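Ras-related protein Rab-7L1 (Homo sapiens, PDB 6HH2) cycles between GDP- and GTP-bound states as a small Rab GTPase, regulating vesicle traffic at the trans-Golgi network and recruiting and stimulating the kinase LRRK2. Local coordinates at residues A[7-19]-A[57-71]. The protein carries 4 engineered substitutions. Numbering follows the deposited sequence.
Sequences RDHLFKVLVVGDA and YEIVRLQLWDIAGLE. Engineered in segment 57-71: Leu70 (natural residue Gln). With GDP (guanosine-5'-diphosphate), chain B.
Lys12 lies over one face of the Trp65 indole: its CE sits 3.5 Å from the centroid of the five-membered ring, a CH-pi contact, and its NZ 3.6 Å from that of the six-membered ring, nearly on the ring normal, a cation-pi contact. With CG anti to the backbone N (chi1 167°) and the chain extended beyond it, the lysine runs across the indole, and its NZ also donates to the carbonyls of Tyr80 and Arg82. Trp65 NE1 gives a hydrogen bond to Gln63 OE1 at 3.0 Å, in the indole plane, which steadies the ring's rotation. Further along this face, Arg61 NH1 forms a salt bridge with Asp8 OD2 at 3.1 Å; the donor lies above the carboxylate plane, and Leu10 CD1 packs on the arginine's aliphatic part. On the other face, at the N-terminal end, His9 NE2 donates to Glu58 OE2 at 2.8 Å, on the anti side but 31° out of the carboxylate plane; Glu58 OE1 hydrogen-bonds the Ser55 hydroxyl. Next, Phe11 and Val13 pack on Leu62 and Leu64, touching helix 165-178.

The strand axes come within 4.7 Å, 17° apart in direction; parallel pairing shows in alternating bonds, Phe11 N to Arg61 O and Gln63 N to Phe11 O (both 2.9 Å). It ends with Ile67 N to Val15 O (3.2 Å). Residues 68-70 leave, and Glu71 returns beside Ala19, near GDP and magnesium, its OE1 salt-bridged to Lys23. Strand 8-17 itself enters the P-loop at Gly17. Carbonyls and indole around the buried Lys12 ammonium probably favour its charged form, whereas the Asp8–Arg61 bridge lies toward the solvent-exposed strand start.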
ATOM      1  N   ARG A   7      19.929  11.374   9.681  1.00 54.49           N
ATOM      2  CA  ARG A   7      19.397  11.384   8.343  1.00 55.52           C
ATOM      3  C   ARG A   7      17.965  10.932   8.395  1.00 52.16           C
ATOM      4  O   ARG A   7      17.632  10.083   9.153  1.00 47.99           O
ATOM      5  CB  ARG A   7      20.186  10.444   7.426  1.00 62.04           C
ATOM      6  CG  ARG A   7      20.889  11.096   6.265  1.00 68.38           C
ATOM      7  CD  ARG A   7      22.098  10.300   5.740  1.00 76.64           C
ATOM      8  NE  ARG A   7      23.397  10.807   6.228  1.00 81.30           N
ATOM      9  CZ  ARG A   7      24.589  10.216   6.045  1.00 81.35           C
ATOM     10  NH1 ARG A   7      24.705   9.078   5.381  1.00 80.10           N
ATOM     11  NH2 ARG A   7      25.681  10.767   6.547  1.00 80.54           N
ATOM     12  N   ASP A   8      17.126  11.551   7.604  1.00 42.88           N
ATOM     13  CA  ASP A   8      15.737  11.139   7.518  1.00 36.39           C
ATOM     14  C   ASP A   8      15.482  10.618   6.110  1.00 36.04           C
ATOM     15  O   ASP A   8      15.911  11.231   5.124  1.00 40.45           O
ATOM     16  CB  ASP A   8      14.792  12.306   7.818  1.00 44.53           C
ATOM     17  CG  ASP A   8      14.877  12.795   9.267  1.00 53.80           C
ATOM     18  OD1 ASP A   8      15.855  12.456   9.979  1.00 53.37           O
ATOM     19  OD2 ASP A   8      13.950  13.537   9.684  1.00 55.97           O
ATOM     20  N   HIS A   9      14.846   9.474   6.022  1.00 27.45           N
ATOM     21  CA  HIS A   9      14.429   8.888   4.755  1.00 27.90           C
ATOM     22  C   HIS A   9      12.920   8.981   4.722  1.00 27.53           C
ATOM     23  O   HIS A   9      12.253   8.305   5.497  1.00 29.22           O
ATOM     24  CB  HIS A   9      14.847   7.416   4.679  1.00 28.95           C
ATOM     25  CG  HIS A   9      16.328   7.208   4.874  1.00 30.23           C
ATOM     26  ND1 HIS A   9      17.218   7.251   3.824  1.00 36.21           N
ATOM     27  CD2 HIS A   9      17.071   6.982   5.988  1.00 31.98           C
ATOM     28  CE1 HIS A   9      18.448   7.064   4.277  1.00 37.54           C
ATOM     29  NE2 HIS A   9      18.392   6.920   5.592  1.00 37.70           N
ATOM     30  N   LEU A  10      12.380   9.782   3.807  1.00 26.00           N
ATOM     31  CA  LEU A  10      10.948  10.019   3.730  1.00 25.25           C
ATOM     32  C   LEU A  10      10.387   9.287   2.523  1.00 23.34           C
ATOM     33  O   LEU A  10      10.891   9.461   1.397  1.00 27.90           O
ATOM     34  CB  LEU A  10      10.697  11.521   3.583  1.00 27.26           C
ATOM     35  CG  LEU A  10       9.235  11.893   3.369  1.00 28.30           C
ATOM     36  CD1 LEU A  10       8.331  11.593   4.583  1.00 28.42           C
ATOM     37  CD2 LEU A  10       9.185  13.383   3.025  1.00 34.57           C
ATOM     38  N   PHE A  11       9.360   8.457   2.752  1.00 20.44           N
ATOM     39  CA  PHE A  11       8.718   7.683   1.692  1.00 20.46           C
ATOM     40  C   PHE A  11       7.214   7.927   1.693  1.00 22.63           C
ATOM     41  O   PHE A  11       6.549   7.712   2.706  1.00 21.78           O
ATOM     42  CB  PHE A  11       8.988   6.170   1.833  1.00 21.86           C
ATOM     43  CG  PHE A  11      10.449   5.818   1.799  1.00 22.68           C
ATOM     44  CD1 PHE A  11      11.239   6.096   0.671  1.00 24.49           C
ATOM     45  CD2 PHE A  11      11.037   5.253   2.924  1.00 24.24           C
ATOM     46  CE1 PHE A  11      12.591   5.730   0.668  1.00 24.96           C
ATOM     47  CE2 PHE A  11      12.395   4.907   2.902  1.00 22.05           C
ATOM     48  CZ  PHE A  11      13.152   5.186   1.787  1.00 24.96           C
ATOM     49  N   LYS A  12       6.670   8.302   0.542  1.00 21.44           N
ATOM     50  CA  LYS A  12       5.222   8.425   0.356  1.00 19.96           C
ATOM     51  C   LYS A  12       4.719   7.122  -0.236  1.00 19.03           C
ATOM     52  O   LYS A  12       5.205   6.669  -1.289  1.00 19.99           O
ATOM     53  CB  LYS A  12       4.963   9.616  -0.578  1.00 21.07           C
ATOM     54  CG  LYS A  12       3.519   9.689  -1.138  1.00 19.76           C
ATOM     55  CD  LYS A  12       3.255  11.020  -1.822  1.00 19.78           C
ATOM     56  CE  LYS A  12       1.805  10.948  -2.379  1.00 20.98           C
ATOM     57  NZ  LYS A  12       1.457  12.257  -3.047  1.00 20.76           N
ATOM     58  N   VAL A  13       3.803   6.466   0.469  1.00 18.66           N
ATOM     59  CA  VAL A  13       3.307   5.141   0.083  1.00 19.46           C
ATOM     60  C   VAL A  13       1.820   5.293  -0.235  1.00 18.92           C
ATOM     61  O   VAL A  13       1.042   5.778   0.602  1.00 19.51           O
ATOM     62  CB  VAL A  13       3.500   4.146   1.237  1.00 18.82           C
ATOM     63  CG1 VAL A  13       2.894   2.801   0.856  1.00 20.17           C
ATOM     64  CG2 VAL A  13       5.018   4.038   1.556  1.00 23.30           C
ATOM     65  N   LEU A  14       1.426   4.878  -1.432  1.00 18.03           N
ATOM     66  CA  LEU A  14       0.004   4.929  -1.833  1.00 18.27           C
ATOM     67  C   LEU A  14      -0.686   3.647  -1.423  1.00 19.02           C
ATOM     68  O   LEU A  14      -0.181   2.556  -1.711  1.00 22.98           O
ATOM     69  CB  LEU A  14      -0.081   5.071  -3.354  1.00 17.24           C
ATOM     70  CG  LEU A  14       0.771   6.185  -3.914  1.00 18.32           C
ATOM     71  CD1 LEU A  14       0.595   6.259  -5.441  1.00 21.35           C
ATOM     72  CD2 LEU A  14       0.371   7.535  -3.252  1.00 20.07           C
ATOM     73  N   VAL A  15      -1.793   3.744  -0.704  1.00 17.06           N
ATOM     74  CA  VAL A  15      -2.627   2.609  -0.361  1.00 16.93           C
ATOM     75  C   VAL A  15      -3.889   2.700  -1.194  1.00 17.52           C
ATOM     76  O   VAL A  15      -4.736   3.597  -1.013  1.00 17.60           O
ATOM     77  CB  VAL A  15      -2.977   2.583   1.121  1.00 17.72           C
ATOM     78  CG1 VAL A  15      -3.825   1.354   1.431  1.00 19.61           C
ATOM     79  CG2 VAL A  15      -1.656   2.618   1.949  1.00 19.66           C
ATOM     80  N   VAL A  16      -3.984   1.873  -2.221  1.00 17.93           N
ATOM     81  CA  VAL A  16      -5.022   1.940  -3.240  1.00 18.45           C
ATOM     82  C   VAL A  16      -5.721   0.599  -3.330  1.00 18.34           C
ATOM     83  O   VAL A  16      -5.235  -0.421  -2.856  1.00 19.73           O
ATOM     84  CB  VAL A  16      -4.549   2.399  -4.630  1.00 21.37           C
ATOM     85  CG1 VAL A  16      -3.935   3.801  -4.580  1.00 24.68           C
ATOM     86  CG2 VAL A  16      -3.561   1.384  -5.263  1.00 22.93           C
ATOM     87  N   GLY A  17      -6.848   0.599  -4.009  1.00 19.07           N
ATOM     88  CA  GLY A  17      -7.692  -0.567  -4.102  1.00 19.82           C
ATOM     89  C   GLY A  17      -9.147  -0.152  -4.045  1.00 19.15           C
ATOM     90  O   GLY A  17      -9.478   0.990  -3.715  1.00 21.05           O
ATOM     91  N   ASP A  18     -10.015  -1.088  -4.381  1.00 20.77           N
ATOM     92  CA  ASP A  18     -11.441  -0.749  -4.447  1.00 21.88           C
ATOM     93  C   ASP A  18     -12.007  -0.422  -3.059  1.00 21.19           C
ATOM     94  O   ASP A  18     -11.411  -0.698  -2.007  1.00 20.65           O
ATOM     95  CB  ASP A  18     -12.215  -1.913  -5.027  1.00 20.91           C
ATOM     96  CG  ASP A  18     -12.015  -2.093  -6.518  1.00 24.36           C
ATOM     97  OD1 ASP A  18     -11.264  -1.329  -7.156  1.00 24.81           O
ATOM     98  OD2 ASP A  18     -12.658  -3.027  -7.037  1.00 25.38           O
ATOM     99  N   ALA A  19     -13.187   0.193  -3.040  1.00 21.73           N
ATOM    100  CA  ALA A  19     -13.896   0.340  -1.775  1.00 21.57           C
ATOM    101  C   ALA A  19     -14.055  -1.005  -1.073  1.00 26.65           C
ATOM    102  O   ALA A  19     -14.278  -2.044  -1.709  1.00 24.44           O
ATOM    103  CB  ALA A  19     -15.281   0.978  -2.017  1.00 23.41           C
ATOM    104  N   TYR A  57      21.673   6.736  13.597  1.00 35.97           N
ATOM    105  CA  TYR A  57      21.626   8.126  13.154  1.00 39.55           C
ATOM    106  C   TYR A  57      20.579   8.390  12.082  1.00 39.61           C
ATOM    107  O   TYR A  57      20.517   9.514  11.569  1.00 40.37           O
ATOM    108  CB  TYR A  57      23.005   8.638  12.687  1.00 46.20           C
ATOM    109  CG  TYR A  57      23.362   8.095  11.328  1.00 52.45           C
ATOM    110  CD1 TYR A  57      23.737   6.761  11.180  1.00 53.22           C
ATOM    111  CD2 TYR A  57      23.284   8.891  10.179  1.00 55.52           C
ATOM    112  CE1 TYR A  57      24.037   6.237   9.945  1.00 55.22           C
ATOM    113  CE2 TYR A  57      23.591   8.368   8.927  1.00 57.60           C
ATOM    114  CZ  TYR A  57      23.967   7.032   8.825  1.00 59.03           C
ATOM    115  OH  TYR A  57      24.266   6.455   7.609  1.00 63.10           O
ATOM    116  N   GLU A  58      19.747   7.401  11.749  1.00 35.16           N
ATOM    117  CA  GLU A  58      18.767   7.542  10.677  1.00 30.55           C
ATOM    118  C   GLU A  58      17.376   7.158  11.149  1.00 28.61           C
ATOM    119  O   GLU A  58      17.204   6.169  11.864  1.00 29.16           O
ATOM    120  CB  GLU A  58      19.039   6.568   9.547  1.00 31.83           C
ATOM    121  CG  GLU A  58      20.438   6.720   8.941  1.00 37.91           C
ATOM    122  CD  GLU A  58      20.747   5.536   8.054  1.00 43.51           C
ATOM    123  OE1 GLU A  58      21.158   4.459   8.554  1.00 44.32           O
ATOM    124  OE2 GLU A  58      20.517   5.647   6.850  1.00 40.93           O
ATOM    125  N   ILE A  59      16.377   7.889  10.670  1.00 27.70           N
ATOM    126  CA  ILE A  59      15.007   7.444  10.828  1.00 27.25           C
ATOM    127  C   ILE A  59      14.391   7.270   9.436  1.00 25.36           C
ATOM    128  O   ILE A  59      14.875   7.822   8.435  1.00 27.49           O
ATOM    129  CB  ILE A  59      14.175   8.413  11.684  1.00 28.51           C
ATOM    130  CG1 ILE A  59      14.128   9.783  11.028  1.00 36.11           C
ATOM    131  CG2 ILE A  59      14.686   8.484  13.143  1.00 28.73           C
ATOM    132  CD1 ILE A  59      12.976  10.635  11.550  1.00 39.02           C
ATOM    133  N   VAL A  60      13.338   6.456   9.381  1.00 23.43           N
ATOM    134  CA  VAL A  60      12.465   6.290   8.212  1.00 22.46           C
ATOM    135  C   VAL A  60      11.108   6.867   8.571  1.00 23.04           C
ATOM    136  O   VAL A  60      10.556   6.548   9.632  1.00 22.62           O
ATOM    137  CB  VAL A  60      12.310   4.802   7.874  1.00 24.60           C
ATOM    138  CG1 VAL A  60      11.160   4.597   6.874  1.00 26.82           C
ATOM    139  CG2 VAL A  60      13.638   4.264   7.294  1.00 25.47           C
ATOM    140  N   ARG A  61      10.587   7.733   7.711  1.00 22.43           N
ATOM    141  CA  ARG A  61       9.286   8.362   7.922  1.00 21.17           C
ATOM    142  C   ARG A  61       8.407   7.966   6.738  1.00 21.93           C
ATOM    143  O   ARG A  61       8.801   8.161   5.576  1.00 23.86           O
ATOM    144  CB  ARG A  61       9.453   9.879   8.016  1.00 23.28           C
ATOM    145  CG  ARG A  61       8.142  10.653   8.118  1.00 28.87           C
ATOM    146  CD  ARG A  61       8.362  12.166   8.351  1.00 36.50           C
ATOM    147  NE  ARG A  61       8.863  12.419   9.697  1.00 42.60           N
ATOM    148  CZ  ARG A  61      10.119  12.744   9.995  1.00 47.47           C
ATOM    149  NH1 ARG A  61      11.025  12.884   9.036  1.00 47.39           N
ATOM    150  NH2 ARG A  61      10.459  12.953  11.263  1.00 45.20           N
ATOM    151  N   LEU A  62       7.258   7.353   7.014  1.00 19.86           N
ATOM    152  CA  LEU A  62       6.338   6.957   5.951  1.00 20.33           C
ATOM    153  C   LEU A  62       5.109   7.855   5.994  1.00 21.86           C
ATOM    154  O   LEU A  62       4.517   8.047   7.057  1.00 23.24           O
ATOM    155  CB  LEU A  62       5.826   5.545   6.148  1.00 23.19           C
ATOM    156  CG  LEU A  62       6.847   4.458   6.310  1.00 29.38           C
ATOM    157  CD1 LEU A  62       6.063   3.133   6.397  1.00 32.59           C
ATOM    158  CD2 LEU A  62       7.796   4.492   5.122  1.00 26.07           C
ATOM    159  N   GLN A  63       4.723   8.410   4.849  1.00 19.73           N
ATOM    160  CA  GLN A  63       3.405   9.015   4.643  1.00 18.99           C
ATOM    161  C   GLN A  63       2.518   7.966   4.003  1.00 20.11           C
ATOM    162  O   GLN A  63       2.810   7.474   2.899  1.00 21.76           O
ATOM    163  CB  GLN A  63       3.495  10.216   3.703  1.00 20.86           C
ATOM    164  CG  GLN A  63       4.364  11.344   4.210  1.00 21.60           C
ATOM    165  CD  GLN A  63       4.396  12.518   3.249  1.00 25.70           C
ATOM    166  OE1 GLN A  63       3.857  12.408   2.130  1.00 27.02           O
ATOM    167  NE2 GLN A  63       5.015  13.620   3.645  1.00 26.82           N
ATOM    168  N   LEU A  64       1.457   7.587   4.691  1.00 18.76           N
ATOM    169  CA  LEU A  64       0.526   6.587   4.195  1.00 17.55           C
ATOM    170  C   LEU A  64      -0.689   7.330   3.600  1.00 19.68           C
ATOM    171  O   LEU A  64      -1.470   7.956   4.328  1.00 21.39           O
ATOM    172  CB  LEU A  64       0.080   5.672   5.337  1.00 20.08           C
ATOM    173  CG  LEU A  64       1.243   4.944   6.016  1.00 21.32           C
ATOM    174  CD1 LEU A  64       0.770   4.367   7.359  1.00 22.93           C
ATOM    175  CD2 LEU A  64       1.781   3.855   5.041  1.00 22.92           C
ATOM    176  N   TRP A  65      -0.852   7.251   2.268  1.00 16.84           N
ATOM    177  CA  TRP A  65      -1.865   8.027   1.548  1.00 17.63           C
ATOM    178  C   TRP A  65      -2.999   7.085   1.157  1.00 19.75           C
ATOM    179  O   TRP A  65      -2.826   6.237   0.294  1.00 19.04           O
ATOM    180  CB  TRP A  65      -1.252   8.668   0.308  1.00 18.35           C
ATOM    181  CG  TRP A  65      -0.429   9.866   0.562  1.00 19.85           C
ATOM    182  CD1 TRP A  65       0.805   9.917   1.235  1.00 21.93           C
ATOM    183  CD2 TRP A  65      -0.723  11.181   0.148  1.00 19.46           C
ATOM    184  NE1 TRP A  65       1.285  11.214   1.214  1.00 20.72           N
ATOM    185  CE2 TRP A  65       0.365  12.016   0.567  1.00 20.08           C
ATOM    186  CE3 TRP A  65      -1.779  11.739  -0.581  1.00 22.63           C
ATOM    187  CZ2 TRP A  65       0.395  13.389   0.316  1.00 23.88           C
ATOM    188  CZ3 TRP A  65      -1.747  13.106  -0.846  1.00 23.48           C
ATOM    189  CH2 TRP A  65      -0.658  13.925  -0.397  1.00 24.40           C
ATOM    190  N   ASP A  66      -4.171   7.238   1.778  1.00 20.08           N
ATOM    191  CA  ASP A  66      -5.345   6.400   1.453  1.00 19.66           C
ATOM    192  C   ASP A  66      -6.149   7.090   0.339  1.00 19.48           C
ATOM    193  O   ASP A  66      -6.568   8.248   0.483  1.00 20.90           O
ATOM    194  CB  ASP A  66      -6.163   6.346   2.751  1.00 19.89           C
ATOM    195  CG  ASP A  66      -7.419   5.508   2.703  1.00 20.95           C
ATOM    196  OD1 ASP A  66      -7.918   5.093   1.655  1.00 20.23           O
ATOM    197  OD2 ASP A  66      -7.924   5.316   3.837  1.00 23.90           O
ATOM    198  N   ILE A  67      -6.376   6.377  -0.781  1.00 18.65           N
ATOM    199  CA  ILE A  67      -7.086   7.010  -1.899  0.76 20.49           C
ATOM    200  C   ILE A  67      -8.509   7.395  -1.525  1.00 19.53           C
ATOM    201  O   ILE A  67      -9.090   8.287  -2.160  1.00 21.58           O
ATOM    202  CB  ILE A  67      -7.009   6.140  -3.171  0.76 19.29           C
ATOM    203  CG1 ILE A  67      -7.611   6.867  -4.378  0.76 23.77           C
ATOM    204  CG2 ILE A  67      -7.680   4.792  -2.972  0.76 20.38           C
ATOM    205  CD1 ILE A  67      -6.924   6.478  -5.625  0.76 28.39           C
ATOM    206  N   ALA A  68      -9.086   6.737  -0.515  1.00 19.78           N
ATOM    207  CA  ALA A  68     -10.290   7.227   0.195  1.00 19.20           C
ATOM    208  C   ALA A  68     -11.414   7.685  -0.716  1.00 20.24           C
ATOM    209  O   ALA A  68     -11.959   6.872  -1.471  1.00 21.64           O
ATOM    210  CB  ALA A  68      -9.881   8.250   1.244  1.00 22.86           C
ATOM    211  N   GLY A  69     -11.777   8.983  -0.678  1.00 19.72           N
ATOM    212  CA  GLY A  69     -12.986   9.461  -1.355  1.00 22.45           C
ATOM    213  C   GLY A  69     -13.056   9.184  -2.856  1.00 21.87           C
ATOM    214  O   GLY A  69     -14.154   9.153  -3.419  1.00 22.12           O
ATOM    215  N   LEU A  70     -11.932   8.987  -3.535  1.00 22.14           N
ATOM    216  CA  LEU A  70     -11.992   8.710  -4.994  1.00 25.39           C
ATOM    217  C   LEU A  70     -11.686   7.244  -5.330  1.00 23.70           C
ATOM    218  O   LEU A  70     -11.494   6.940  -6.490  1.00 25.74           O
ATOM    219  CB  LEU A  70     -11.023   9.643  -5.711  1.00 30.35           C
ATOM    220  CG  LEU A  70     -11.396  11.119  -5.699  1.00 31.44           C
ATOM    221  CD1 LEU A  70     -10.314  11.959  -6.335  1.00 31.72           C
ATOM    222  CD2 LEU A  70     -12.725  11.361  -6.374  1.00 32.53           C
ATOM    223  N   GLU A  71     -11.789   6.354  -4.356  1.00 20.51           N
ATOM    224  CA  GLU A  71     -11.427   4.958  -4.568  1.00 21.42           C
ATOM    225  C   GLU A  71     -12.304   4.269  -5.597  1.00 23.31           C
ATOM    226  O   GLU A  71     -11.840   3.332  -6.259  1.00 24.21           O
ATOM    227  CB  GLU A  71     -11.435   4.198  -3.232  1.00 20.67           C
ATOM    228  CG  GLU A  71     -12.808   4.174  -2.548  1.00 22.10           C
ATOM    229  CD  GLU A  71     -12.718   4.086  -1.038  1.00 23.10           C
ATOM    230  OE1 GLU A  71     -11.694   3.554  -0.506  1.00 22.67           O
ATOM    231  OE2 GLU A  71     -13.681   4.465  -0.349  1.00 24.99           O
TER
HETATM  232  PB  GDP B 201     -11.803   0.618   2.633  1.00 19.62           P
HETATM  233  O1B GDP B 201     -10.905  -0.039   1.653  1.00 20.35           O
HETATM  234  O2B GDP B 201     -13.155   0.951   2.096  1.00 20.71           O
HETATM  235  O3B GDP B 201     -11.158   1.781   3.360  1.00 19.74           O
HETATM  236  O3A GDP B 201     -12.103  -0.563   3.732  1.00 21.16           O
HETATM  237  PA  GDP B 201     -12.260  -0.437   5.311  1.00 22.36           P
HETATM  238  O1A GDP B 201     -10.924  -0.334   6.003  1.00 22.99           O
HETATM  239  O2A GDP B 201     -13.283   0.651   5.606  1.00 23.59           O
HETATM  240  O5' GDP B 201     -12.879  -1.855   5.691  1.00 23.00           O
HETATM  241  C5' GDP B 201     -14.141  -2.272   5.192  1.00 24.95           C
HETATM  242  C4' GDP B 201     -14.719  -3.341   6.114  1.00 25.22           C
HETATM  243  O4' GDP B 201     -13.868  -4.531   6.016  1.00 23.69           O
HETATM  244  C3' GDP B 201     -14.636  -2.902   7.561  1.00 23.82           C
HETATM  245  O3' GDP B 201     -15.809  -3.441   8.193  1.00 29.53           O
HETATM  246  C2' GDP B 201     -13.392  -3.590   8.086  1.00 24.28           C
HETATM  247  O2' GDP B 201     -13.522  -3.859   9.475  1.00 28.67           O
HETATM  248  C1' GDP B 201     -13.430  -4.870   7.298  1.00 25.39           C
HETATM  249  N9  GDP B 201     -12.098  -5.466   7.149  1.00 23.91           N
HETATM  250  C8  GDP B 201     -10.951  -4.803   6.824  1.00 21.74           C
HETATM  251  N7  GDP B 201      -9.904  -5.686   6.741  1.00 22.27           N
HETATM  252  C5  GDP B 201     -10.417  -6.910   7.008  1.00 24.27           C
HETATM  253  C6  GDP B 201      -9.880  -8.265   7.105  1.00 23.17           C
HETATM  254  O6  GDP B 201      -8.666  -8.489   6.940  1.00 23.46           O
HETATM  255  N1  GDP B 201     -10.758  -9.235   7.386  1.00 23.27           N
HETATM  256  C2  GDP B 201     -12.070  -9.075   7.622  1.00 24.39           C
HETATM  257  N2  GDP B 201     -12.885 -10.153   7.946  1.00 24.94           N
HETATM  258  N3  GDP B 201     -12.615  -7.835   7.584  1.00 23.93           N
HETATM  259  C4  GDP B 201     -11.828  -6.781   7.282  1.00 24.01           C
HETATM  260  O   HOH W   1     -12.366   1.085  -7.797  1.00 29.63           O